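Local coordinates for protein TRNA (adenine(9)-n1)-methyltransferase (Sulfolobus acidocaldarius, PDB 5A7Z) that methylates tRNA, using S-adenosyl-L-methionine to form N1-methyladenine at position 9, at residues Leu23-Val26 / Phe27-Leu31; Ser47-Ser50 / Leu51-Met55; Leu134-Ser137 / Val138-Phe142; Phe142-Asp145 / Gly146-Thr149; Ile249-Val252 / Lys253-Gln257. One frame throughout, in Å; residues are numbered along the deposited sequence.

Interaction 1. Residues Leu23-Val26 / Phe27-Leu31; sequences LAKV and FSQKL
The ring of Phe27, whose CB lies against the backbone carbonyl of Leu23 (CB to O 3.4 Å), carries Leu31 over one face: CD1 of Leu31 sits 3.8 Å above the ring plane, offset toward the rim. CG stands anti to the backbone N (chi1 -165°), a torsion that swings the ring away from Leu23-Val26 and into the protein. The other flat group, the Gln29 amide, stays near the surface. Its chain sets out over the Lys25 carbonyl, with Gln29 CG 3.1 Å from Lys25 O, and it meets the lysine end loosely, Lys25 NZ lying 3.7 Å from Gln29 NE2. Between these two sides, Ser28 turns its hydroxyl back onto the preceding turn. OG is 2.8 Å from Lys25 O and 2.9 Å from Ala24 O, so that a single proton has two carbonyls within reach. Ala24 O also receives the backbone N of Ser28 at 2.9 Å, and the same i to i+4 pattern links Phe27 to Leu23 and Gln29 to Lys25; only a weak bond joins Lys30 N to Val26 O. These nine residues make about two and a half turns of helix 22-33, amphipathic in its packing. Leu23, Ala24 and Ser28 rest on helix 48-57, Leu31 reaches strands 60-75 and 78-82, and Phe27 abuts Val100.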
loop_
_atom_site.group_PDB
_atom_site.type_symbol
_atom_site.label_atom_id
_atom_site.label_comp_id
_atom_site.label_asym_id
_atom_site.label_seq_id
_atom_site.Cartn_x
_atom_site.Cartn_y
_atom_site.Cartn_z
ATOM N N LEU A 23 5.609 -6.265 3.809
ATOM C CA LEU A 23 5.533 -7.459 2.985
ATOM C C LEU A 23 6.889 -8.207 2.901
ATOM O O LEU A 23 6.947 -9.450 2.871
ATOM C CB LEU A 23 4.987 -7.104 1.617
ATOM C CG LEU A 23 4.479 -8.270 0.766
ATOM C CD1 LEU A 23 3.340 -9.044 1.429
ATOM C CD2 LEU A 23 4.049 -7.740 -0.600
ATOM N N ALA A 24 7.973 -7.451 2.925
ATOM C CA ALA A 24 9.299 -8.032 3.015
ATOM C C ALA A 24 9.459 -8.796 4.305
ATOM O O ALA A 24 10.098 -9.836 4.340
ATOM C CB ALA A 24 10.358 -6.937 2.925
ATOM N N LYS A 25 8.933 -8.253 5.389
ATOM C CA LYS A 25 9.058 -8.900 6.678
ATOM C C LYS A 25 8.399 -10.291 6.686
ATOM O O LYS A 25 8.999 -11.247 7.130
ATOM C CB LYS A 25 8.430 -8.041 7.768
ATOM C CG LYS A 25 8.681 -8.539 9.174
ATOM C CD LYS A 25 7.637 -8.015 10.134
ATOM C CE LYS A 25 8.091 -8.144 11.586
ATOM N NZ LYS A 25 7.465 -9.308 12.249
ATOM N N VAL A 26 7.172 -10.387 6.189
ATOM C CA VAL A 26 6.454 -11.668 6.213
ATOM C C VAL A 26 7.079 -12.681 5.231
ATOM O O VAL A 26 7.087 -13.887 5.483
ATOM C CB VAL A 26 4.929 -11.477 5.953
ATOM C CG1 VAL A 26 4.347 -10.499 6.955
ATOM C CG2 VAL A 26 4.651 -10.976 4.543
ATOM N N PHE A 27 7.615 -12.187 4.120
ATOM C CA PHE A 27 8.268 -13.056 3.166
ATOM C C PHE A 27 9.534 -13.588 3.784
ATOM O O PHE A 27 9.751 -14.801 3.806
ATOM C CB PHE A 27 8.566 -12.314 1.868
ATOM C CG PHE A 27 8.905 -13.210 0.696
ATOM C CD1 PHE A 27 8.772 -14.607 0.774
ATOM C CD2 PHE A 27 9.275 -12.643 -0.528
ATOM C CE1 PHE A 27 9.065 -15.402 -0.324
ATOM C CE2 PHE A 27 9.558 -13.432 -1.621
ATOM C CZ PHE A 27 9.459 -14.812 -1.522
ATOM N N SER A 28 10.347 -12.694 4.344
ATOM C CA SER A 28 11.624 -13.107 4.947
ATOM C C SER A 28 11.421 -14.081 6.072
ATOM O O SER A 28 12.228 -14.942 6.249
ATOM C CB SER A 28 12.423 -11.921 5.471
ATOM O OG SER A 28 11.679 -11.210 6.417
ATOM N N GLN A 29 10.360 -13.903 6.855
ATOM C CA GLN A 29 10.030 -14.833 7.957
ATOM C C GLN A 29 9.862 -16.261 7.448
ATOM O O GLN A 29 10.332 -17.214 8.054
ATOM C CB GLN A 29 8.758 -14.380 8.689
ATOM C CG GLN A 29 8.998 -13.150 9.565
ATOM C CD GLN A 29 7.792 -12.749 10.419
ATOM O OE1 GLN A 29 6.783 -12.246 9.913
ATOM N NE2 GLN A 29 7.915 -12.937 11.728
ATOM N N LYS A 30 9.212 -16.388 6.308
ATOM C CA LYS A 30 8.955 -17.667 5.742
ATOM C C LYS A 30 10.243 -18.268 5.212
ATOM O O LYS A 30 10.506 -19.474 5.375
ATOM C CB LYS A 30 7.931 -17.531 4.640
ATOM C CG LYS A 30 7.613 -18.827 3.947
ATOM C CD LYS A 30 7.122 -19.872 4.925
ATOM C CE LYS A 30 6.823 -21.173 4.213
ATOM N NZ LYS A 30 5.902 -21.965 5.051
ATOM N N LEU A 31 11.033 -17.450 4.533
ATOM C CA LEU A 31 12.278 -17.930 3.946
ATOM C C LEU A 31 13.247 -18.412 5.028
ATOM O O LEU A 31 13.897 -19.454 4.869
ATOM C CB LEU A 31 12.938 -16.838 3.101
ATOM C CG LEU A 31 12.162 -16.430 1.851
ATOM C CD1 LEU A 31 12.574 -15.046 1.386
ATOM C CD2 LEU A 31 12.317 -17.446 0.729
#

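Interaction 2. Residues Ser47-Ser50 / Leu51-Met55; sequences SLQS and LAIKM
Ala52 N donates to Leu48 O at 2.9 Å, the shortest of four successive i to i+4 bonds that also join Leu51 to Ser47, Ile53 to Gln49 and Lys54 to Ser50. The Ala52 donor sits 36° out of the Leu48 carbonyl plane, whereas Leu51 N approaches Ser47 O within that carbonyl's plane. Ser47 is the N-cap of helix 48-57: its OG takes a weak bond from Ser50 N (3.4 Å), and the neighbouring Leu48 N is held by Asp75, so that the start of the helix is met both by the Ser47 side chain and from strand 60-75. Farther out, Gln49 and Ile53 lie side by side and point the same way. The bend at chi2 (-83°) turns the Gln49 amide along the helix, bringing NE2 to 3.6 Å from Ile53 CG1; that nitrogen spends its N-H groups on the carbonyls of Leu143 and Arg140. On another side of the helix Leu51 CG lies 3.4 Å from Ser47 O, and the methyls Leu48 CD2 and Leu51 CD1 are in loose apolar contact at 4.4 Å. Lys54 lays its CG beside Ser50 O (3.7 Å) before leading away to a salt bridge with Glu44. The segment thus opens a helix wedged between several elements: Leu48, Gln49 and Ala52 face helix 22-33, Leu48 and Leu51 press on strand 78-82, Leu51 and Lys54 touch Phe93 of strand 91-95, and Ile53 meets Trp144.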
loop_
_atom_site.group_PDB
_atom_site.type_symbol
_atom_site.label_atom_id
_atom_site.label_comp_id
_atom_site.label_asym_id
_atom_site.label_seq_id
_atom_site.Cartn_x
_atom_site.Cartn_y
_atom_site.Cartn_z
ATOM N N SER A 47 14.155 -6.352 -4.144
ATOM C CA SER A 47 13.325 -6.036 -3.008
ATOM C C SER A 47 12.445 -7.247 -2.767
ATOM O O SER A 47 11.796 -7.686 -3.689
ATOM C CB SER A 47 12.446 -4.810 -3.336
ATOM O OG SER A 47 11.329 -4.724 -2.489
ATOM N N LEU A 48 12.400 -7.756 -1.537
ATOM C CA LEU A 48 11.551 -8.920 -1.230
ATOM C C LEU A 48 10.114 -8.593 -1.478
ATOM O O LEU A 48 9.307 -9.495 -1.674
ATOM C CB LEU A 48 11.683 -9.344 0.233
ATOM C CG LEU A 48 12.953 -10.054 0.664
ATOM C CD1 LEU A 48 12.893 -10.334 2.146
ATOM C CD2 LEU A 48 13.132 -11.349 -0.126
ATOM N N GLN A 49 9.763 -7.312 -1.410
ATOM C CA GLN A 49 8.369 -6.911 -1.638
ATOM C C GLN A 49 8.013 -7.054 -3.096
ATOM O O GLN A 49 6.883 -7.394 -3.423
ATOM C CB GLN A 49 8.110 -5.465 -1.175
ATOM C CG GLN A 49 6.650 -5.000 -1.323
ATOM C CD GLN A 49 6.330 -4.516 -2.726
ATOM O OE1 GLN A 49 7.223 -4.255 -3.503
ATOM N NE2 GLN A 49 5.049 -4.408 -3.050
ATOM N N SER A 50 8.973 -6.742 -3.965
ATOM C CA SER A 50 8.818 -6.884 -5.421
ATOM C C SER A 50 8.729 -8.360 -5.781
ATOM O O SER A 50 7.961 -8.756 -6.607
ATOM C CB SER A 50 10.001 -6.245 -6.154
ATOM O OG SER A 50 10.115 -4.839 -5.852
ATOM N N LEU A 51 9.491 -9.178 -5.108
ATOM C CA LEU A 51 9.466 -10.578 -5.407
ATOM C C LEU A 51 8.154 -11.134 -4.938
ATOM O O LEU A 51 7.533 -11.901 -5.643
ATOM C CB LEU A 51 10.637 -11.292 -4.747
ATOM C CG LEU A 51 12.026 -10.742 -5.124
ATOM C CD1 LEU A 51 13.099 -11.609 -4.474
ATOM C CD2 LEU A 51 12.247 -10.693 -6.625
ATOM N N ALA A 52 7.723 -10.729 -3.745
ATOM C CA ALA A 52 6.454 -11.225 -3.198
ATOM C C ALA A 52 5.317 -10.928 -4.145
ATOM O O ALA A 52 4.507 -11.796 -4.432
ATOM C CB ALA A 52 6.170 -10.622 -1.849
ATOM N N ILE A 53 5.293 -9.718 -4.688
ATOM C CA ILE A 53 4.247 -9.332 -5.598
ATOM C C ILE A 53 4.209 -10.263 -6.797
ATOM O O ILE A 53 3.126 -10.678 -7.226
ATOM C CB ILE A 53 4.395 -7.859 -6.090
ATOM C CG1 ILE A 53 3.604 -6.916 -5.189
ATOM C CG2 ILE A 53 3.840 -7.698 -7.507
ATOM C CD1 ILE A 53 2.107 -7.217 -5.160
ATOM N N LYS A 54 5.375 -10.560 -7.366
ATOM C CA LYS A 54 5.416 -11.422 -8.540
ATOM C C LYS A 54 4.998 -12.852 -8.179
ATOM O O LYS A 54 4.411 -13.578 -8.989
ATOM C CB LYS A 54 6.799 -11.396 -9.170
ATOM C CG LYS A 54 7.089 -10.100 -9.940
ATOM C CD LYS A 54 7.825 -10.378 -11.254
ATOM C CE LYS A 54 8.002 -9.111 -12.103
ATOM N NZ LYS A 54 8.834 -9.387 -13.303
HETATM N N MSE A 55 5.279 -13.248 -6.957
HETATM C CA MSE A 55 4.968 -14.591 -6.538
HETATM C C MSE A 55 3.489 -14.705 -6.305
HETATM O O MSE A 55 2.900 -15.728 -6.580
HETATM C CB MSE A 55 5.749 -14.927 -5.278
HETATM C CG MSE A 55 5.536 -16.393 -4.938
HETATM SE SE MSE A 55 6.681 -16.889 -3.422
HETATM C CE MSE A 55 5.792 -15.656 -2.157
#

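Interaction 3. Residues Leu134-Ser137 / Val138-Phe142; sequences LCLS and VIRKF
Leu136 and Arg140 meet along one side of the helix, with the leucine methyl CD2 lying 3.9 Å above the guanidinium plane, over its centre. The leucine CG is anti to its own backbone N (chi1 -173°), which carries the branch forward under the arginine, while the Arg140 chain runs extended from CG to NE. Its CG brushes Leu136 O at 3.3 Å, and NE is engaged by a salt bridge to Asp145 in the following loop. A lysine in place of Arg140 would probably leave Asp145 without its flat, directed partner and Leu136 without a planar group to cover. The inward side is tighter. Ile139 N donates to Cys135 O at 2.8 Å and 169°. The methyl Ile139 CG2 comes within 3.4 Å of Leu136 O, and Val138 CG2 is set 3.5 Å from Leu134 O. Here the helix is the crossover of a beta-alpha-beta unit, running from strand 109-113 to strand 148-151 within the methyltransferase domain; Cys135 and Phe142 face helix 242-255. The outer side is slacker, with Leu134 and Lys141 exposed. The i to i+4 bond from Lys141 N to Ser137 O is weak, 3.4 Å long and bent to 126°, and the same N-H also donates to Val138 O, a tightening of the last turn. Bends at chi2 and chi3 fold the lysine chain back, so that CD hangs 3.3 Å from Ser137 O and NZ ends 4.0 Å from Ser137 CB.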
loop_
_atom_site.group_PDB
_atom_site.type_symbol
_atom_site.label_atom_id
_atom_site.label_comp_id
_atom_site.label_asym_id
_atom_site.label_seq_id
_atom_site.Cartn_x
_atom_site.Cartn_y
_atom_site.Cartn_z
ATOM N N LEU A 134 -5.433 3.754 -10.766
ATOM C CA LEU A 134 -4.058 4.071 -10.450
ATOM C C LEU A 134 -3.616 3.636 -9.055
ATOM O O LEU A 134 -2.437 3.364 -8.850
ATOM C CB LEU A 134 -3.825 5.589 -10.593
ATOM C CG LEU A 134 -3.847 6.099 -12.037
ATOM C CD1 LEU A 134 -3.676 7.615 -12.108
ATOM C CD2 LEU A 134 -2.759 5.414 -12.849
ATOM N N CYS A 135 -4.547 3.630 -8.097
ATOM C CA CYS A 135 -4.280 3.164 -6.739
ATOM C C CYS A 135 -3.889 1.711 -6.731
ATOM O O CYS A 135 -3.124 1.308 -5.888
ATOM C CB CYS A 135 -5.496 3.359 -5.804
ATOM S SG CYS A 135 -5.804 5.091 -5.350
ATOM N N LEU A 136 -4.431 0.911 -7.647
ATOM C CA LEU A 136 -4.014 -0.473 -7.725
ATOM C C LEU A 136 -2.519 -0.582 -8.074
ATOM O O LEU A 136 -1.822 -1.473 -7.556
ATOM C CB LEU A 136 -4.840 -1.230 -8.731
ATOM C CG LEU A 136 -4.595 -2.747 -8.780
ATOM C CD1 LEU A 136 -5.163 -3.474 -7.568
ATOM C CD2 LEU A 136 -5.199 -3.292 -10.044
ATOM N N SER A 137 -2.016 0.320 -8.924
ATOM C CA SER A 137 -0.556 0.325 -9.250
ATOM C C SER A 137 0.274 0.805 -8.086
ATOM O O SER A 137 1.308 0.250 -7.803
ATOM C CB SER A 137 -0.240 1.186 -10.472
ATOM O OG SER A 137 -0.588 0.498 -11.645
ATOM N N VAL A 138 -0.201 1.824 -7.399
ATOM C CA VAL A 138 0.440 2.266 -6.180
ATOM C C VAL A 138 0.478 1.175 -5.107
ATOM O O VAL A 138 1.543 0.886 -4.546
ATOM C CB VAL A 138 -0.224 3.534 -5.628
ATOM C CG1 VAL A 138 0.358 3.889 -4.286
ATOM C CG2 VAL A 138 -0.041 4.708 -6.614
ATOM N N ILE A 139 -0.652 0.572 -4.791
ATOM C CA ILE A 139 -0.657 -0.419 -3.693
ATOM C C ILE A 139 0.331 -1.560 -3.983
ATOM O O ILE A 139 1.024 -2.060 -3.102
ATOM C CB ILE A 139 -2.058 -0.948 -3.366
ATOM C CG1 ILE A 139 -2.137 -1.389 -1.893
ATOM C CG2 ILE A 139 -2.449 -2.120 -4.244
ATOM C CD1 ILE A 139 -2.083 -0.259 -0.898
ATOM N N ARG A 140 0.458 -1.888 -5.241
ATOM C CA ARG A 140 1.346 -2.958 -5.658
ATOM C C ARG A 140 2.831 -2.619 -5.583
ATOM O O ARG A 140 3.631 -3.509 -5.574
ATOM C CB ARG A 140 0.983 -3.385 -7.056
ATOM C CG ARG A 140 -0.172 -4.332 -7.061
ATOM C CD ARG A 140 -0.557 -4.671 -8.483
ATOM N NE ARG A 140 -1.715 -5.543 -8.482
ATOM C CZ ARG A 140 -2.305 -6.016 -9.577
ATOM N NH1 ARG A 140 -1.851 -5.689 -10.776
ATOM N NH2 ARG A 140 -3.369 -6.799 -9.467
ATOM N N LYS A 141 3.136 -1.340 -5.480
ATOM C CA LYS A 141 4.466 -0.849 -5.283
ATOM C C LYS A 141 4.924 -1.002 -3.830
ATOM O O LYS A 141 6.075 -1.108 -3.574
ATOM C CB LYS A 141 4.520 0.630 -5.650
ATOM C CG LYS A 141 5.143 1.000 -6.957
ATOM C CD LYS A 141 4.592 0.245 -8.116
ATOM C CE LYS A 141 4.517 1.095 -9.367
ATOM N NZ LYS A 141 3.711 0.471 -10.447
ATOM N N PHE A 142 3.980 -0.976 -2.896
ATOM C CA PHE A 142 4.329 -0.994 -1.480
ATOM C C PHE A 142 3.864 -2.259 -0.769
ATOM O O PHE A 142 4.623 -2.872 -0.017
ATOM C CB PHE A 142 3.758 0.239 -0.775
ATOM C CG PHE A 142 4.296 1.539 -1.300
ATOM C CD1 PHE A 142 3.749 2.125 -2.429
ATOM C CD2 PHE A 142 5.348 2.176 -0.663
ATOM C CE1 PHE A 142 4.242 3.322 -2.914
ATOM C CE2 PHE A 142 5.845 3.373 -1.143
ATOM C CZ PHE A 142 5.291 3.947 -2.270
#

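Interaction 4. Residues Phe142-Asp145 / Gly146-Thr149; sequences FLWD and GNLT
Trp144 O and Asn147 N close a single 3-10 turn, Asp145-Asn147, that delivers the chain into strand 148-151. Two i to i+3 bonds define it: Asn147 N donates to Trp144 O at 3.1 Å and a nearly straight 168°, and Leu148 N donates to Asp145 O at 3.0 Å. Both donors lie well above the carbonyl planes of their acceptors. The indole of Trp144 folds over this turn. Its CG lies between the backbone N and the carbonyl carbon (chi1 88°), which brings one ring face down on Gly146: the glycine N stands 3.3 Å above the ring plane, over its centre, and CA makes a CH-pi contact 3.9 Å from the centroid of the five-membered ring. A side chain at Gly146 would collide with Trp144 CZ2. Replacing Trp144 by an alanine would probably uncover the Gly146 backbone and leave a gap over the turn. Asn147 crosses the indole at about a right angle, amide and ring planes 88° apart, with OD1 3.2 Å from Trp144 CD1. The same oxygen is 3.4 Å from Leu143 CB, and Leu143 CD1 lies against the Asn147 CB. Asp145 bonds through OD2 to the backbone N of Arg160. ND2 of Asn147 is held by Pro108 O, which fixes the amide's turn and commits OD1 to a buried place without any hydrogen-bond partner in the model; its nearest neighbours across the contact are carbons, Trp144 CD1 and Leu143 CB, so the oxygen is likely to carry a desolvation cost.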
loop_
_atom_site.group_PDB
_atom_site.type_symbol
_atom_site.label_atom_id
_atom_site.label_comp_id
_atom_site.label_asym_id
_atom_site.label_seq_id
_atom_site.Cartn_x
_atom_site.Cartn_y
_atom_site.Cartn_z
ATOM N N PHE A 142 3.980 -0.976 -2.896
ATOM C CA PHE A 142 4.329 -0.994 -1.480
ATOM C C PHE A 142 3.864 -2.259 -0.769
ATOM O O PHE A 142 4.623 -2.872 -0.017
ATOM C CB PHE A 142 3.758 0.239 -0.775
ATOM C CG PHE A 142 4.296 1.539 -1.300
ATOM C CD1 PHE A 142 3.749 2.125 -2.429
ATOM C CD2 PHE A 142 5.348 2.176 -0.663
ATOM C CE1 PHE A 142 4.242 3.322 -2.914
ATOM C CE2 PHE A 142 5.845 3.373 -1.143
ATOM C CZ PHE A 142 5.291 3.947 -2.270
ATOM N N LEU A 143 2.615 -2.644 -1.002
ATOM C CA LEU A 143 2.043 -3.773 -0.318
ATOM C C LEU A 143 1.518 -4.768 -1.321
ATOM O O LEU A 143 2.244 -5.180 -2.155
ATOM C CB LEU A 143 0.930 -3.303 0.602
ATOM C CG LEU A 143 1.354 -2.409 1.754
ATOM C CD1 LEU A 143 0.276 -1.540 2.353
ATOM C CD2 LEU A 143 2.130 -3.143 2.817
ATOM N N TRP A 144 0.248 -5.123 -1.238
ATOM C CA TRP A 144 -0.400 -5.881 -2.273
ATOM C C TRP A 144 -1.866 -5.514 -2.345
ATOM O O TRP A 144 -2.341 -4.794 -1.500
ATOM C CB TRP A 144 -0.170 -7.373 -2.100
ATOM C CG TRP A 144 -1.122 -8.052 -1.274
ATOM C CD1 TRP A 144 -1.306 -7.890 0.029
ATOM C CD2 TRP A 144 -2.053 -9.013 -1.696
ATOM N NE1 TRP A 144 -2.299 -8.686 0.476
ATOM C CE2 TRP A 144 -2.780 -9.396 -0.578
ATOM C CE3 TRP A 144 -2.352 -9.591 -2.918
ATOM C CZ2 TRP A 144 -3.782 -10.321 -0.640
ATOM C CZ3 TRP A 144 -3.334 -10.509 -2.972
ATOM C CH2 TRP A 144 -4.037 -10.870 -1.842
ATOM N N ASP A 145 -2.546 -5.980 -3.383
ATOM C CA ASP A 145 -3.963 -5.692 -3.606
ATOM C C ASP A 145 -4.804 -5.725 -2.334
ATOM O O ASP A 145 -5.704 -4.969 -2.183
ATOM C CB ASP A 145 -4.625 -6.660 -4.600
ATOM C CG ASP A 145 -3.974 -6.681 -5.964
ATOM O OD1 ASP A 145 -2.794 -6.394 -6.086
ATOM O OD2 ASP A 145 -4.652 -7.006 -6.920
ATOM N N GLY A 146 -4.513 -6.663 -1.454
ATOM C CA GLY A 146 -5.443 -7.020 -0.358
ATOM C C GLY A 146 -5.468 -5.974 0.733
ATOM O O GLY A 146 -6.304 -6.023 1.627
ATOM N N ASN A 147 -4.556 -5.023 0.646
ATOM C CA ASN A 147 -4.465 -3.924 1.582
ATOM C C ASN A 147 -5.239 -2.731 1.084
ATOM O O ASN A 147 -5.245 -1.722 1.682
ATOM C CB ASN A 147 -3.017 -3.519 1.809
ATOM C CG ASN A 147 -2.213 -4.553 2.558
ATOM O OD1 ASN A 147 -1.487 -5.302 1.984
ATOM N ND2 ASN A 147 -2.341 -4.573 3.831
ATOM N N LEU A 148 -5.877 -2.870 -0.044
ATOM C CA LEU A 148 -6.675 -1.838 -0.610
ATOM C C LEU A 148 -8.125 -2.280 -0.540
ATOM O O LEU A 148 -8.457 -3.420 -0.898
ATOM C CB LEU A 148 -6.273 -1.602 -2.067
ATOM C CG LEU A 148 -7.011 -0.500 -2.814
ATOM C CD1 LEU A 148 -6.772 0.877 -2.183
ATOM C CD2 LEU A 148 -6.523 -0.503 -4.276
ATOM N N THR A 149 -8.966 -1.368 -0.068
ATOM C CA THR A 149 -10.401 -1.563 0.004
ATOM C C THR A 149 -11.076 -0.379 -0.677
ATOM O O THR A 149 -10.701 0.807 -0.430
ATOM C CB THR A 149 -10.862 -1.651 1.472
ATOM O OG1 THR A 149 -10.533 -2.935 1.989
ATOM C CG2 THR A 149 -12.350 -1.463 1.603
#

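Interaction 5. Residues Ile249-Val252 / Lys253-Gln257; sequences ILRV and KELDQ
Arg251 and Gln257 run side by side and point the same way, their guanidinium and amide planes only 21° apart. The glutamine oxygen does most of the touching: OE1 sits beside the arginine methylenes, 3.1 Å from Arg251 CB, and takes a weak bond from NH1 at 3.1 Å, bent to 123°. A turn at chi2 (-54°) in Arg251 lets the chain curl round this oxygen, while its NE is engaged in a salt bridge with Glu247. Gln257 itself is extended beyond CG. On a different side of the helix Lys253 lies alongside Ile249, with Lys253 CD 3.9 Å from Ile249 CG2, before bends at chi3 and chi4 direct NZ to the carbonyls of Leu191 and His194. Val252 touches the returning chain with its methyls, CG2 resting 3.4 Å from Gln257 O, and the Val252 CA makes a C-H...O contact with that same oxygen. Leu255 CB presses on Arg251 O at 3.1 Å. This carbonyl is the focus of the backbone: Leu255 N reaches it weakly, and Gln257 N, six residues on, binds it at 3.1 Å. The ordinary i to i+4 bonds, such as Glu254 N to Leu250 O, stop just before. Leu250 and Arg251 pack on Phe142 of helix 122-142, and Val252 on helix 259-265. The i to i+6 bond closes round Asp256, whose positive phi reverses the chain: a C-terminal helix turn with one residue in left-handed conformation, at the end of this helix and leading toward helix 259-265.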
loop_
_atom_site.group_PDB
_atom_site.type_symbol
_atom_site.label_atom_id
_atom_site.label_comp_id
_atom_site.label_asym_id
_atom_site.label_seq_id
_atom_site.Cartn_x
_atom_site.Cartn_y
_atom_site.Cartn_z
ATOM N N ILE A 249 1.142 8.393 1.843
ATOM C CA ILE A 249 0.940 7.690 3.123
ATOM C C ILE A 249 1.896 6.502 3.131
ATOM O O ILE A 249 2.581 6.246 4.097
ATOM C CB ILE A 249 -0.516 7.155 3.308
ATOM C CG1 ILE A 249 -1.579 8.248 3.132
ATOM C CG2 ILE A 249 -0.690 6.504 4.672
ATOM C CD1 ILE A 249 -1.464 9.390 4.105
ATOM N N LEU A 250 1.918 5.775 2.041
ATOM C CA LEU A 250 2.731 4.571 1.952
ATOM C C LEU A 250 4.246 4.898 1.938
ATOM O O LEU A 250 5.022 4.130 2.460
ATOM C CB LEU A 250 2.326 3.757 0.730
ATOM C CG LEU A 250 0.888 3.209 0.725
ATOM C CD1 LEU A 250 0.535 2.667 -0.656
ATOM C CD2 LEU A 250 0.713 2.117 1.770
ATOM N N ARG A 251 4.648 6.060 1.409
ATOM C CA ARG A 251 6.065 6.455 1.457
ATOM C C ARG A 251 6.481 6.487 2.886
ATOM O O ARG A 251 7.569 6.091 3.226
ATOM C CB ARG A 251 6.319 7.886 0.945
ATOM C CG ARG A 251 5.977 8.227 -0.487
ATOM C CD ARG A 251 6.601 7.309 -1.459
ATOM N NE ARG A 251 6.799 7.940 -2.777
ATOM C CZ ARG A 251 7.990 8.171 -3.312
ATOM N NH1 ARG A 251 9.094 7.972 -2.607
ATOM N NH2 ARG A 251 8.085 8.649 -4.525
ATOM N N VAL A 252 5.640 7.120 3.698
ATOM C CA VAL A 252 5.972 7.437 5.063
ATOM C C VAL A 252 5.951 6.158 5.902
ATOM O O VAL A 252 6.877 5.891 6.652
ATOM C CB VAL A 252 5.005 8.482 5.630
ATOM C CG1 VAL A 252 5.190 8.618 7.120
ATOM C CG2 VAL A 252 5.212 9.829 4.946
ATOM N N LYS A 253 4.967 5.308 5.675
ATOM C CA LYS A 253 4.783 4.148 6.537
ATOM C C LYS A 253 5.647 2.965 6.167
ATOM O O LYS A 253 5.995 2.170 7.039
ATOM C CB LYS A 253 3.351 3.706 6.515
ATOM C CG LYS A 253 2.402 4.732 7.104
ATOM C CD LYS A 253 1.013 4.154 7.212
ATOM C CE LYS A 253 0.965 2.966 8.182
ATOM N NZ LYS A 253 1.161 3.453 9.562
ATOM N N GLU A 254 5.931 2.792 4.882
ATOM C CA GLU A 254 6.612 1.574 4.431
ATOM C C GLU A 254 8.051 1.853 4.028
ATOM O O GLU A 254 8.894 0.966 4.053
ATOM C CB GLU A 254 5.854 0.939 3.271
ATOM C CG GLU A 254 4.559 0.272 3.692
ATOM C CD GLU A 254 4.792 -0.962 4.542
ATOM O OE1 GLU A 254 5.741 -1.721 4.261
ATOM O OE2 GLU A 254 4.018 -1.177 5.474
ATOM N N LEU A 255 8.327 3.088 3.651
ATOM C CA LEU A 255 9.676 3.469 3.245
ATOM C C LEU A 255 10.366 4.288 4.307
ATOM O O LEU A 255 11.510 4.651 4.161
ATOM C CB LEU A 255 9.634 4.241 1.929
ATOM C CG LEU A 255 9.823 3.423 0.667
ATOM C CD1 LEU A 255 9.134 2.052 0.726
ATOM C CD2 LEU A 255 9.364 4.227 -0.539
ATOM N N ASP A 256 9.671 4.563 5.391
ATOM C CA ASP A 256 10.190 5.448 6.423
ATOM C C ASP A 256 10.604 6.798 5.861
ATOM O O ASP A 256 11.573 7.378 6.300
ATOM C CB ASP A 256 11.363 4.792 7.157
ATOM C CG ASP A 256 10.924 3.619 8.001
ATOM O OD1 ASP A 256 9.943 3.792 8.759
ATOM O OD2 ASP A 256 11.525 2.519 7.872
ATOM N N GLN A 257 9.851 7.300 4.904
ATOM C CA GLN A 257 10.140 8.568 4.379
ATOM C C GLN A 257 9.521 9.629 5.244
ATOM O O GLN A 257 8.495 9.430 5.906
ATOM C CB GLN A 257 9.636 8.691 2.963
ATOM C CG GLN A 257 10.725 9.047 1.988
ATOM C CD GLN A 257 10.207 9.468 0.640
ATOM O OE1 GLN A 257 9.086 9.150 0.264
ATOM N NE2 GLN A 257 11.027 10.212 -0.101
#

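Overall arrangement
Interactions 1 and 2 belong to the two helices of the N-terminal region, which pack on each other, Phe27 and Ala24 meeting Leu48; interactions 3, 4 and 5 lie in the methyltransferase domain. Interactions 2 and 4 are the buried ones, whereas 1, 3 and 5 each keep a solvent side. Gln49 joins the two regions, its NE2 reaching carbonyls in both interaction 3 and interaction 4. Those two share Phe142, whose ring packs on Leu250 and Arg251 of interaction 5. Chemistry follows position: regular helical bonding in 1 and 2, an apolar methyl over a salt-bridged guanidinium in 3, a 3-10 turn under an indole in 4, and a helix end in 5.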